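Local coordinates for arginyl-tRNA synthetase, putative (Plasmodium falciparum, PDB 5JLD), which probably catalyses the ATP-dependent joining of L-arginine to tRNA(Arg), releasing AMP and diphosphate, as a monomeric class I aminoacyl-tRNA synthetase, at residues Q19-K24 against S75-T80; G179-Q184 against K236-D241; N467-N470 against G476-I479; N133-F138 against Y333-Q338; T550-N555 against K565-L570. All coordinates share one frame; numbering follows the deposited sequence.

Contact 1: Q19-K24 against S75-T80; sequences QNSIQK and SNINET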
# COMPACT_ATOMS: atom_id res chain seq x y z
N GLN A 19 -27.23 11.32 2.02
CA GLN A 19 -26.98 12.67 2.53
C GLN A 19 -28.06 13.63 2.07
O GLN A 19 -28.60 14.42 2.87
CB GLN A 19 -25.59 13.18 2.08
CG GLN A 19 -25.17 14.50 2.72
CD GLN A 19 -25.01 14.38 4.22
OE1 GLN A 19 -24.13 13.67 4.71
NE2 GLN A 19 -25.87 15.07 4.97
N ASN A 20 -28.40 13.56 0.79
CA ASN A 20 -29.44 14.45 0.27
C ASN A 20 -30.78 14.11 0.92
O ASN A 20 -31.53 15.03 1.30
CB ASN A 20 -29.55 14.38 -1.26
CG ASN A 20 -28.26 14.86 -1.97
OD1 ASN A 20 -27.36 15.43 -1.35
ND2 ASN A 20 -28.20 14.64 -3.28
N SER A 21 -31.10 12.82 1.05
CA SER A 21 -32.39 12.50 1.70
C SER A 21 -32.47 12.99 3.16
O SER A 21 -33.49 13.50 3.59
CB SER A 21 -32.68 11.01 1.67
OG SER A 21 -33.95 10.79 2.24
N ILE A 22 -31.38 12.82 3.89
CA ILE A 22 -31.29 13.27 5.28
C ILE A 22 -31.48 14.77 5.36
O ILE A 22 -32.27 15.26 6.18
CB ILE A 22 -29.92 12.88 5.91
CG1 ILE A 22 -29.87 11.38 6.23
CG2 ILE A 22 -29.67 13.69 7.17
CD1 ILE A 22 -28.46 10.87 6.52
N GLN A 23 -30.76 15.50 4.51
CA GLN A 23 -30.89 16.96 4.47
C GLN A 23 -32.32 17.40 4.17
O GLN A 23 -32.83 18.34 4.78
CB GLN A 23 -29.96 17.55 3.41
CG GLN A 23 -29.26 18.79 3.90
CD GLN A 23 -28.44 18.51 5.14
OE1 GLN A 23 -27.72 17.52 5.21
NE2 GLN A 23 -28.57 19.38 6.14
N LYS A 24 -32.96 16.71 3.24
CA LYS A 24 -34.35 17.02 2.88
C LYS A 24 -35.30 16.74 4.06
O LYS A 24 -36.23 17.51 4.34
CB LYS A 24 -34.75 16.21 1.65
CG LYS A 24 -36.05 16.63 0.98
CD LYS A 24 -36.31 15.80 -0.27
CE LYS A 24 -37.77 15.87 -0.72
NZ LYS A 24 -38.11 14.80 -1.70
N SER A 75 -38.52 7.22 2.32
CA SER A 75 -39.57 7.90 1.56
C SER A 75 -39.00 9.09 0.80
O SER A 75 -39.56 9.50 -0.22
CB SER A 75 -40.70 8.38 2.48
OG SER A 75 -40.34 9.59 3.14
N ASN A 76 -37.90 9.66 1.27
CA ASN A 76 -37.32 10.75 0.48
C ASN A 76 -36.16 10.33 -0.45
O ASN A 76 -35.42 11.18 -0.96
CB ASN A 76 -36.89 11.89 1.40
CG ASN A 76 -38.05 12.84 1.70
OD1 ASN A 76 -38.82 13.20 0.81
ND2 ASN A 76 -38.18 13.23 2.96
N ILE A 77 -36.04 9.03 -0.70
CA ILE A 77 -35.10 8.51 -1.69
C ILE A 77 -35.84 7.99 -2.93
O ILE A 77 -36.78 7.20 -2.82
CB ILE A 77 -34.24 7.38 -1.11
CG1 ILE A 77 -33.24 7.95 -0.09
CG2 ILE A 77 -33.52 6.61 -2.22
CD1 ILE A 77 -32.49 6.90 0.70
N ASN A 78 -35.43 8.43 -4.10
CA ASN A 78 -36.03 7.97 -5.36
C ASN A 78 -34.94 7.59 -6.37
O ASN A 78 -34.42 8.46 -7.09
CB ASN A 78 -36.95 9.05 -5.93
CG ASN A 78 -37.80 8.55 -7.09
OD1 ASN A 78 -38.16 7.38 -7.15
ND2 ASN A 78 -38.14 9.46 -8.01
N GLU A 79 -34.57 6.32 -6.41
CA GLU A 79 -33.45 5.87 -7.24
C GLU A 79 -33.75 4.56 -7.96
O GLU A 79 -34.00 3.53 -7.32
CB GLU A 79 -32.17 5.69 -6.39
CG GLU A 79 -31.73 6.92 -5.61
CD GLU A 79 -31.27 8.04 -6.51
OE1 GLU A 79 -30.89 7.75 -7.66
OE2 GLU A 79 -31.30 9.21 -6.08
N THR A 80 -33.70 4.59 -9.28
CA THR A 80 -33.96 3.38 -10.05
C THR A 80 -32.80 2.40 -9.94
O THR A 80 -32.96 1.22 -10.25
CB THR A 80 -34.23 3.68 -11.54
OG1 THR A 80 -33.08 4.30 -12.12
CG2 THR A 80 -35.44 4.59 -11.70
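Ser21, on a helical turn, and Asn76, the first residue to leave helical backbone angles after helix 66-75, bring the two segments closest, their CA atoms 5.4 Å apart. With its OG anti to the backbone N (chi1 -177°), Ser21 turns the hydroxyl onto the flank of Asn76, where Ser21 OG lies 3.2 Å from Asn76 CB. That hydroxyl also hydrogen-bonds the carbonyl oxygen of Ile73, in the last turn of helix 66-75, and so ties the two helices together where the second one ends. Ser21 CB rests 3.6 Å from Ile77 CG1, and the Ile77 side chain also touches Ile17 and Phe18 of helix 10-25 and Phe82 of strand 82-86. One turn on from Ser21, Lys24 runs out fully extended, and Lys24 NZ donates a hydrogen bond to Asn76 OD1, 3.1 Å long. The nitrogen approaches from above the carbonyl plane, 45° out of it. The arrangement is a helix C-terminus and its exit loop packed against helix 10-25 in the N-terminal domain of arginyl-tRNA synthetases, just before strand 82-86, an outer strand of that domain's antiparallel sheet.

Contact 2: G179-Q184 against K236-D241; sequences GDWGTQ and KLQNND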
# COMPACT_ATOMS: atom_id res chain seq x y z
N GLY A 179 20.55 4.63 5.44
CA GLY A 179 21.46 5.09 6.47
C GLY A 179 22.91 5.10 6.00
O GLY A 179 23.66 4.15 6.23
N ASP A 180 23.32 6.18 5.33
CA ASP A 180 24.66 6.25 4.74
C ASP A 180 25.50 7.34 5.37
O ASP A 180 26.46 7.83 4.77
CB ASP A 180 24.56 6.50 3.22
CG ASP A 180 23.91 7.84 2.89
OD1 ASP A 180 23.28 8.45 3.79
OD2 ASP A 180 24.02 8.27 1.72
N TRP A 181 25.15 7.74 6.58
CA TRP A 181 25.88 8.79 7.26
C TRP A 181 25.86 8.54 8.77
O TRP A 181 25.63 9.44 9.57
CB TRP A 181 25.28 10.16 6.89
CG TRP A 181 26.19 11.31 7.16
CD1 TRP A 181 26.07 12.22 8.18
CD2 TRP A 181 27.36 11.70 6.42
NE1 TRP A 181 27.08 13.14 8.12
CE2 TRP A 181 27.90 12.85 7.05
CE3 TRP A 181 28.01 11.19 5.29
CZ2 TRP A 181 29.04 13.50 6.59
CZ3 TRP A 181 29.16 11.83 4.83
CH2 TRP A 181 29.65 12.98 5.48
N GLY A 182 26.12 7.29 9.14
CA GLY A 182 25.99 6.86 10.52
C GLY A 182 27.25 6.87 11.35
O GLY A 182 28.31 7.36 10.93
N THR A 183 27.13 6.30 12.55
CA THR A 183 28.21 6.25 13.52
C THR A 183 29.45 5.60 12.93
O THR A 183 30.52 6.21 12.85
CB THR A 183 27.80 5.45 14.77
OG1 THR A 183 26.77 6.15 15.48
CG2 THR A 183 28.99 5.25 15.70
N GLN A 184 29.26 4.37 12.48
CA GLN A 184 30.33 3.44 12.14
C GLN A 184 31.44 3.92 11.21
O GLN A 184 32.57 3.46 11.33
CB GLN A 184 29.70 2.18 11.53
CG GLN A 184 30.53 0.94 11.78
CD GLN A 184 29.69 -0.31 11.87
OE1 GLN A 184 28.46 -0.26 11.94
NE2 GLN A 184 30.36 -1.45 11.90
N LYS A 236 36.67 14.04 10.20
CA LYS A 236 37.37 14.36 8.98
C LYS A 236 36.50 14.02 7.76
O LYS A 236 36.61 14.64 6.70
CB LYS A 236 38.72 13.62 8.96
CG LYS A 236 39.43 13.61 7.65
CD LYS A 236 40.94 13.39 7.78
CE LYS A 236 41.33 12.44 8.90
NZ LYS A 236 42.80 12.09 8.79
N LEU A 237 35.59 13.06 7.93
CA LEU A 237 34.60 12.75 6.91
C LEU A 237 33.53 13.84 6.86
O LEU A 237 33.14 14.29 5.77
CB LEU A 237 33.95 11.39 7.18
CG LEU A 237 32.83 10.96 6.22
CD1 LEU A 237 33.32 10.98 4.77
CD2 LEU A 237 32.28 9.59 6.60
N GLN A 238 33.06 14.27 8.03
CA GLN A 238 32.15 15.41 8.10
C GLN A 238 32.78 16.71 7.58
O GLN A 238 32.08 17.68 7.30
CB GLN A 238 31.66 15.59 9.54
CG GLN A 238 30.35 14.84 9.82
CD GLN A 238 30.16 14.53 11.29
OE1 GLN A 238 31.12 14.40 12.05
NE2 GLN A 238 28.91 14.42 11.71
N ASN A 239 34.11 16.74 7.43
CA ASN A 239 34.77 17.91 6.86
C ASN A 239 35.28 17.68 5.44
O ASN A 239 36.15 18.41 4.96
CB ASN A 239 35.91 18.37 7.75
CG ASN A 239 35.43 19.24 8.89
OD1 ASN A 239 35.08 20.40 8.69
ND2 ASN A 239 35.42 18.68 10.09
N ASN A 240 34.74 16.66 4.79
CA ASN A 240 34.93 16.42 3.36
C ASN A 240 36.39 16.24 2.98
O ASN A 240 36.87 16.79 1.99
CB ASN A 240 34.32 17.55 2.54
CG ASN A 240 34.16 17.19 1.07
OD1 ASN A 240 33.57 16.16 0.73
ND2 ASN A 240 34.72 18.02 0.19
N ASP A 241 37.11 15.45 3.76
CA ASP A 241 38.45 15.07 3.38
C ASP A 241 38.39 14.14 2.17
O ASP A 241 37.49 13.29 2.08
CB ASP A 241 39.15 14.40 4.55
CG ASP A 241 40.37 13.63 4.13
OD1 ASP A 241 41.46 14.23 4.02
OD2 ASP A 241 40.21 12.41 3.88
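Leu237 is the first residue of 236-241 to meet the indole of Trp181. Leu237 CG sits 3.8 Å from Trp181 CH2, the two side chains arriving from opposite directions, and Leu237 O lies at the ring edge, near the ring plane, 3.7 Å from the same CH2. Gln238 follows with its aliphatic part: Gln238 CG comes within 3.7 Å of Trp181 CZ2 at an oblique approach, while the terminal amide is turned 62° from the indole plane. Beyond it the helix closes in a Schellman motif. Asn240, with positive phi (59°), is the C-prime residue; Asn240 N bonds to Leu237 O at 3.0 Å, and Asp241 N to Lys236 O at 3.1 Å. Asp241 then serves as the N-cap of helix 242-265, its OD2 accepting from the backbone N of Cys244. A chi1 of -162° swings the Trp181 indole away from its own N-H into this corner, where it forms an edge-to-face (T-shaped) pair with Trp248 of helix 242-265. No hydrogen bond crosses between the segments: Leu237 O is bonded by Asn240 N and merely lies near the indole. Loop and helix end therefore meet by van der Waals contact, mainly around the six-membered ring.

Contact 3: N467-N470 against G476-I479; sequences NMLN and GIYI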
# COMPACT_ATOMS: atom_id res chain seq x y z
N ASN A 467 2.97 -22.38 5.71
CA ASN A 467 1.76 -21.58 5.67
C ASN A 467 1.64 -20.76 4.39
O ASN A 467 0.55 -20.66 3.82
CB ASN A 467 1.69 -20.65 6.89
CG ASN A 467 1.56 -21.41 8.19
OD1 ASN A 467 1.13 -22.57 8.20
ND2 ASN A 467 1.92 -20.77 9.29
N MET A 468 2.74 -20.17 3.94
CA MET A 468 2.64 -19.25 2.81
C MET A 468 2.62 -19.96 1.46
O MET A 468 2.12 -19.43 0.48
CB MET A 468 3.76 -18.21 2.85
CG MET A 468 5.11 -18.71 2.37
SD MET A 468 6.21 -17.33 2.04
CE MET A 468 7.78 -18.19 1.90
N LEU A 469 3.15 -21.18 1.39
CA LEU A 469 3.21 -21.86 0.10
C LEU A 469 2.09 -22.88 -0.10
O LEU A 469 2.03 -23.56 -1.13
CB LEU A 469 4.59 -22.52 -0.07
CG LEU A 469 5.74 -21.51 -0.13
CD1 LEU A 469 7.11 -22.19 -0.09
CD2 LEU A 469 5.64 -20.64 -1.36
N ASN A 470 1.17 -22.96 0.86
CA ASN A 470 0.06 -23.91 0.82
C ASN A 470 -0.92 -23.59 -0.32
O ASN A 470 -1.69 -22.63 -0.24
CB ASN A 470 -0.67 -23.92 2.16
CG ASN A 470 -1.70 -25.03 2.28
OD1 ASN A 470 -2.05 -25.69 1.30
ND2 ASN A 470 -2.19 -25.24 3.49
N GLY A 476 -0.74 -16.67 -1.63
CA GLY A 476 -0.43 -16.13 -2.94
C GLY A 476 -0.39 -17.19 -4.03
O GLY A 476 -0.76 -16.93 -5.18
N ILE A 477 0.07 -18.38 -3.67
CA ILE A 477 0.06 -19.55 -4.54
C ILE A 477 -1.37 -19.91 -5.00
O ILE A 477 -1.63 -20.17 -6.18
CB ILE A 477 0.68 -20.77 -3.82
CG1 ILE A 477 2.10 -20.45 -3.32
CG2 ILE A 477 0.62 -22.02 -4.70
CD1 ILE A 477 3.05 -19.94 -4.41
N TYR A 478 -2.29 -19.91 -4.04
CA TYR A 478 -3.70 -20.13 -4.31
C TYR A 478 -4.23 -19.11 -5.31
O TYR A 478 -4.87 -19.46 -6.31
CB TYR A 478 -4.50 -20.06 -3.01
CG TYR A 478 -5.98 -19.80 -3.19
CD1 TYR A 478 -6.86 -20.83 -3.49
CD2 TYR A 478 -6.49 -18.52 -3.03
CE1 TYR A 478 -8.22 -20.59 -3.65
CE2 TYR A 478 -7.84 -18.27 -3.19
CZ TYR A 478 -8.70 -19.31 -3.49
OH TYR A 478 -10.04 -19.04 -3.64
N ILE A 479 -3.93 -17.84 -5.06
CA ILE A 479 -4.42 -16.76 -5.90
C ILE A 479 -3.90 -16.97 -7.33
O ILE A 479 -4.65 -16.86 -8.32
CB ILE A 479 -3.96 -15.39 -5.39
CG1 ILE A 479 -4.37 -15.18 -3.93
CG2 ILE A 479 -4.50 -14.27 -6.29
CD1 ILE A 479 -5.84 -14.88 -3.72
O HOH W 1 1.55 -16.68 0.50
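Ile477 packs against Leu469 in a helix-loop-helix corner, where the short helix 465-469 ends and helix 476-492 begins after a brief connection. From its CB outward, the isoleucine first meets backbone. Ile477 CB lies 4.1 Å from Leu469 O, and the CG2 branch keeps a similar distance from that oxygen. CG1 is the atom pressed deepest into the contact: Ile477 CG1 stands 3.8 Å from Leu469 O, is nearly as close to Leu469 CA, and touches Met468 O too. Chi1 of -56° puts it there, anti to the carbonyl carbon of Ile477. At the tip, Ile477 CD1 lies alongside Leu469 CD2, 4.1 Å away and no nearer than CG1, and the two side chains cross at a slant. The leucine itself leaves its backbone on the far side from Ile477, yet CD2 still comes back to meet it; its side chain also touches Ala447 of helix 436-453 and Arg411 and Asp415 of helix 401-420. Met468 sends its side chain away to Ile448 and Phe451, contributing mainly its carbonyl to this contact. Further round the turn, Thr475 OG1 hydrogen-bonds both Asn470 O and Tyr478 N. Met468 O and Gly476 N stay too far apart to bond directly; a single water bridges them, donating to Met468 O at 2.8 Å and accepting from Gly476 N at 3.1 Å.

Contact 4: N133-F138 against Y333-Q338; sequences NVLVDF and YYRLTQ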
# COMPACT_ATOMS: atom_id res chain seq x y z
N ASN A 133 1.57 15.72 -5.98
CA ASN A 133 2.84 15.02 -5.82
C ASN A 133 2.81 14.18 -4.56
O ASN A 133 2.62 14.71 -3.47
CB ASN A 133 4.02 16.00 -5.75
CG ASN A 133 4.13 16.88 -6.97
OD1 ASN A 133 4.30 16.41 -8.10
ND2 ASN A 133 4.11 18.20 -6.75
N VAL A 134 3.04 12.89 -4.71
CA VAL A 134 3.08 12.00 -3.56
C VAL A 134 4.47 11.41 -3.40
O VAL A 134 5.09 10.98 -4.38
CB VAL A 134 2.04 10.83 -3.72
CG1 VAL A 134 2.24 9.80 -2.62
CG2 VAL A 134 0.60 11.37 -3.73
N LEU A 135 4.96 11.38 -2.17
CA LEU A 135 6.24 10.75 -1.89
C LEU A 135 6.05 9.62 -0.88
O LEU A 135 5.43 9.83 0.15
CB LEU A 135 7.25 11.77 -1.36
CG LEU A 135 8.68 11.25 -1.12
CD1 LEU A 135 9.72 12.37 -1.37
CD2 LEU A 135 8.84 10.68 0.29
N VAL A 136 6.62 8.46 -1.18
CA VAL A 136 6.59 7.32 -0.27
C VAL A 136 8.01 6.99 0.18
O VAL A 136 8.90 6.68 -0.63
CB VAL A 136 5.91 6.08 -0.93
CG1 VAL A 136 5.83 4.91 0.07
CG2 VAL A 136 4.51 6.45 -1.47
N ASP A 137 8.22 7.06 1.49
CA ASP A 137 9.51 6.81 2.13
C ASP A 137 9.49 5.41 2.71
O ASP A 137 8.77 5.15 3.67
CB ASP A 137 9.74 7.86 3.22
CG ASP A 137 11.10 7.76 3.89
OD1 ASP A 137 11.62 6.64 4.12
OD2 ASP A 137 11.66 8.83 4.22
N PHE A 138 10.26 4.49 2.12
CA PHE A 138 10.22 3.11 2.56
C PHE A 138 11.52 2.35 2.34
O PHE A 138 12.47 2.87 1.72
CB PHE A 138 9.04 2.36 1.87
CG PHE A 138 9.15 2.22 0.36
CD1 PHE A 138 9.16 3.35 -0.47
CD2 PHE A 138 9.16 0.96 -0.23
CE1 PHE A 138 9.23 3.21 -1.87
CE2 PHE A 138 9.22 0.81 -1.63
CZ PHE A 138 9.26 1.94 -2.45
N TYR A 333 11.31 19.11 5.33
CA TYR A 333 11.53 20.44 4.74
C TYR A 333 11.78 20.39 3.23
O TYR A 333 11.18 21.13 2.44
CB TYR A 333 12.72 21.15 5.42
CG TYR A 333 13.26 22.31 4.59
CD1 TYR A 333 12.67 23.56 4.65
CD2 TYR A 333 14.33 22.12 3.72
CE1 TYR A 333 13.15 24.61 3.87
CE2 TYR A 333 14.81 23.16 2.94
CZ TYR A 333 14.22 24.40 3.03
OH TYR A 333 14.70 25.42 2.26
N TYR A 334 12.69 19.50 2.84
CA TYR A 334 13.08 19.33 1.45
C TYR A 334 11.90 18.84 0.61
O TYR A 334 11.63 19.39 -0.45
CB TYR A 334 14.27 18.37 1.33
CG TYR A 334 14.66 18.05 -0.11
CD1 TYR A 334 15.50 18.89 -0.83
CD2 TYR A 334 14.18 16.90 -0.74
CE1 TYR A 334 15.87 18.59 -2.16
CE2 TYR A 334 14.53 16.59 -2.04
CZ TYR A 334 15.37 17.44 -2.75
OH TYR A 334 15.68 17.10 -4.04
N ARG A 335 11.21 17.82 1.09
CA ARG A 335 10.09 17.24 0.34
C ARG A 335 8.98 18.26 0.15
O ARG A 335 8.37 18.34 -0.93
CB ARG A 335 9.58 15.98 1.06
CG ARG A 335 10.66 14.89 1.07
CD ARG A 335 10.44 13.80 2.10
NE ARG A 335 11.44 12.75 1.90
CZ ARG A 335 11.55 11.63 2.61
NH1 ARG A 335 10.70 11.34 3.60
NH2 ARG A 335 12.51 10.78 2.30
N LEU A 336 8.75 19.09 1.16
CA LEU A 336 7.64 20.05 1.09
C LEU A 336 7.97 21.28 0.24
O LEU A 336 7.13 21.74 -0.56
CB LEU A 336 7.24 20.48 2.50
CG LEU A 336 6.48 19.41 3.29
CD1 LEU A 336 6.31 19.87 4.72
CD2 LEU A 336 5.13 19.13 2.66
N THR A 337 9.18 21.82 0.40
CA THR A 337 9.54 23.07 -0.27
C THR A 337 10.19 22.85 -1.64
O THR A 337 10.01 23.66 -2.55
CB THR A 337 10.50 23.94 0.60
OG1 THR A 337 11.76 23.28 0.74
CG2 THR A 337 9.90 24.19 1.99
N GLN A 338 10.94 21.77 -1.81
CA GLN A 338 11.69 21.59 -3.05
C GLN A 338 11.01 20.60 -4.00
O GLN A 338 11.10 20.76 -5.22
CB GLN A 338 13.14 21.15 -2.76
CG GLN A 338 13.82 22.00 -1.67
CD GLN A 338 13.84 23.50 -1.98
OE1 GLN A 338 14.23 23.94 -3.07
NE2 GLN A 338 13.43 24.31 -0.99
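The guanidinium of Arg335 has Leu135 CD2 over the centre of one face, 3.6 Å above the plane, and Asp137 OD2 at its edge, in plane. Asp137 OD2 takes two bonds, from Arg335 NH1 at 2.8 Å and Arg335 NH2 at 2.9 Å, in an end-on salt bridge. The N-H...O angles, 146° and 141°, show both bonds bent, as they must be when two nitrogens converge on one atom. OD2 receives NH1 on its anti lone pair, whereas NH2 meets the oxygen from above the carboxylate plane, the two flat groups standing 73° apart. Leu135 CD1 supports the stem, lying 3.6 Å from Arg335 CG; with the chain extended from CG to NE, the arginine passes across the leucine at about a right angle. Face contact and paired bonds together would restrict rotation of the guanidinium, and the opposite charges probably offset each other in this buried position. Leu135 and Asp137 project from the same side of strand 133-137, in the Rossmann-type parallel sheet characteristic of class I aminoacyl-tRNA synthetases. Helix 326-337 covers that side, with Val175 and Tyr346 of the flanking strands also touching Arg335, while Val136 faces the other way onto helix 149-167.

Contact 5: T550-N555 against K565-L570; sequences TAFYEN and KSRLLL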
# COMPACT_ATOMS: atom_id res chain seq x y z
N THR A 550 -15.40 -18.28 -7.96
CA THR A 550 -15.56 -19.71 -7.87
C THR A 550 -17.04 -20.05 -7.71
O THR A 550 -17.55 -20.96 -8.36
CB THR A 550 -14.76 -20.30 -6.69
OG1 THR A 550 -13.37 -20.10 -6.94
CG2 THR A 550 -15.04 -21.80 -6.54
N ALA A 551 -17.73 -19.27 -6.87
CA ALA A 551 -19.13 -19.55 -6.59
C ALA A 551 -19.94 -19.38 -7.87
O ALA A 551 -20.88 -20.14 -8.13
CB ALA A 551 -19.66 -18.65 -5.50
N PHE A 552 -19.57 -18.38 -8.66
CA PHE A 552 -20.13 -18.20 -9.98
C PHE A 552 -19.93 -19.50 -10.76
O PHE A 552 -20.92 -20.17 -11.13
CB PHE A 552 -19.48 -16.99 -10.65
CG PHE A 552 -19.63 -16.93 -12.14
CD1 PHE A 552 -20.89 -16.89 -12.74
CD2 PHE A 552 -18.51 -16.84 -12.95
CE1 PHE A 552 -21.02 -16.80 -14.11
CE2 PHE A 552 -18.63 -16.74 -14.32
CZ PHE A 552 -19.89 -16.72 -14.91
N TYR A 553 -18.67 -19.92 -10.92
CA TYR A 553 -18.37 -21.05 -11.80
C TYR A 553 -19.15 -22.29 -11.38
O TYR A 553 -19.97 -22.82 -12.15
CB TYR A 553 -16.87 -21.36 -11.83
CG TYR A 553 -16.56 -22.59 -12.65
CD1 TYR A 553 -16.48 -22.52 -14.04
CD2 TYR A 553 -16.39 -23.83 -12.05
CE1 TYR A 553 -16.22 -23.66 -14.80
CE2 TYR A 553 -16.14 -24.97 -12.79
CZ TYR A 553 -16.06 -24.88 -14.17
OH TYR A 553 -15.80 -26.03 -14.89
N GLU A 554 -18.93 -22.73 -10.15
CA GLU A 554 -19.55 -23.93 -9.60
C GLU A 554 -21.06 -23.97 -9.79
O GLU A 554 -21.66 -25.04 -9.77
CB GLU A 554 -19.24 -24.05 -8.10
CG GLU A 554 -17.77 -24.15 -7.76
CD GLU A 554 -17.11 -25.34 -8.41
OE1 GLU A 554 -17.79 -26.38 -8.58
OE2 GLU A 554 -15.91 -25.25 -8.74
N ASN A 555 -21.68 -22.81 -9.98
CA ASN A 555 -23.13 -22.81 -10.01
C ASN A 555 -23.70 -22.44 -11.36
O ASN A 555 -24.91 -22.50 -11.57
CB ASN A 555 -23.67 -21.88 -8.93
CG ASN A 555 -23.31 -22.34 -7.53
OD1 ASN A 555 -22.18 -22.77 -7.29
ND2 ASN A 555 -24.28 -22.31 -6.63
N LYS A 565 -21.99 -16.72 -23.84
CA LYS A 565 -21.15 -15.57 -24.19
C LYS A 565 -21.04 -14.55 -23.05
O LYS A 565 -19.94 -14.12 -22.69
CB LYS A 565 -21.68 -14.92 -25.47
CG LYS A 565 -21.44 -15.79 -26.72
CD LYS A 565 -22.04 -15.16 -27.96
CE LYS A 565 -21.55 -15.84 -29.23
NZ LYS A 565 -21.93 -15.09 -30.46
N SER A 566 -22.17 -14.18 -22.45
CA SER A 566 -22.17 -13.31 -21.27
C SER A 566 -21.29 -13.87 -20.14
O SER A 566 -20.52 -13.13 -19.53
CB SER A 566 -23.58 -13.09 -20.74
OG SER A 566 -23.56 -12.29 -19.57
N ARG A 567 -21.40 -15.17 -19.87
CA ARG A 567 -20.53 -15.78 -18.85
C ARG A 567 -19.05 -15.62 -19.20
O ARG A 567 -18.24 -15.34 -18.34
CB ARG A 567 -20.87 -17.25 -18.65
CG ARG A 567 -22.23 -17.45 -17.96
CD ARG A 567 -22.39 -18.82 -17.34
NE ARG A 567 -22.55 -19.88 -18.33
CZ ARG A 567 -23.67 -20.15 -19.01
NH1 ARG A 567 -24.78 -19.41 -18.84
NH2 ARG A 567 -23.69 -21.15 -19.87
N LEU A 568 -18.71 -15.81 -20.47
CA LEU A 568 -17.33 -15.68 -20.92
C LEU A 568 -16.83 -14.25 -20.70
O LEU A 568 -15.70 -14.02 -20.27
CB LEU A 568 -17.20 -16.07 -22.39
CG LEU A 568 -15.83 -16.64 -22.77
CD1 LEU A 568 -15.62 -17.99 -22.08
CD2 LEU A 568 -15.72 -16.78 -24.28
N LEU A 569 -17.70 -13.29 -21.01
CA LEU A 569 -17.42 -11.89 -20.77
C LEU A 569 -17.13 -11.63 -19.29
O LEU A 569 -16.17 -10.91 -18.94
CB LEU A 569 -18.60 -11.03 -21.25
CG LEU A 569 -18.29 -9.83 -22.14
CD1 LEU A 569 -17.30 -10.19 -23.22
CD2 LEU A 569 -19.57 -9.28 -22.74
N LEU A 570 -17.96 -12.22 -18.43
CA LEU A 570 -17.73 -12.12 -16.99
C LEU A 570 -16.37 -12.69 -16.62
O LEU A 570 -15.66 -12.15 -15.76
CB LEU A 570 -18.82 -12.84 -16.20
CG LEU A 570 -19.88 -11.93 -15.57
CD1 LEU A 570 -21.02 -12.74 -14.99
CD2 LEU A 570 -19.24 -11.03 -14.52
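Phe552 reaches across from helix 536-556 to Arg567 and Leu570 of helix 564-584, two consecutive helices joined by a short connection, part of the helical DALR anticodon-binding domain. The leading atom of the ring is CZ. Phe552 CZ lies 3.9 Å from Arg567 CB, which sits at the ring edge near the ring plane, and 4.1 Å from Leu570 CD1, which comes in obliquely. Arg567 takes part through its hydrocarbon stem: Arg567 CG touches Phe552 CZ at 3.9 Å, and Arg567 CD lies 4.0 Å from Phe552 CE1. The stem thus follows the ring from CZ to CE1, and the leucine methyl provides a further contact at the same corner.

What brings the ring there is its first torsion: chi1 of 162° turns the phenyl off its own backbone nitrogen and points it toward the second helix. Arg567 bends at chi3, and its guanidinium plane ends up 56° from the phenyl ring, with NH2 hydrogen-bonded to the carbonyl oxygen of Asn560 in the connection between the two helices. One side chain therefore touches the first helix with its methylenes and holds the connecting loop with its head. Farther out, helix 510-520 adds a third wall: Glu512 and Leu515 touch both Phe552 and Leu570. Since no hydrogen bond crosses between the two segments, the pair meets through carbon contacts. Within the second helix, the bond from Leu570 N to Ser566 O, 2.9 Å long, holds the turn from which both Arg567 and Leu570 project.

Along the chain, contact 1 in the N-terminal domain comes first, followed by the catalytic domain, where contact 2 is nested inside the loop closed by contact 4; contacts 3 and 5 come later. Contacts 2 and 4 have centres about 24 Å apart. The 133-137 strand of contact 4 lies beside strand 171-176, which leads to the 179-184 loop of contact 2. Contacts 3 and 5 approach to about 5 Å between nearest atoms without touching, and helix 536-556 packs on both helix 476-492 and helix 564-584. Contacts 1 and 2, centres about 65 Å apart, lie on opposite sides of a monomer built from modules: N-terminal domain, catalytic core and helical C-terminal part, each joined internally by its own contacts.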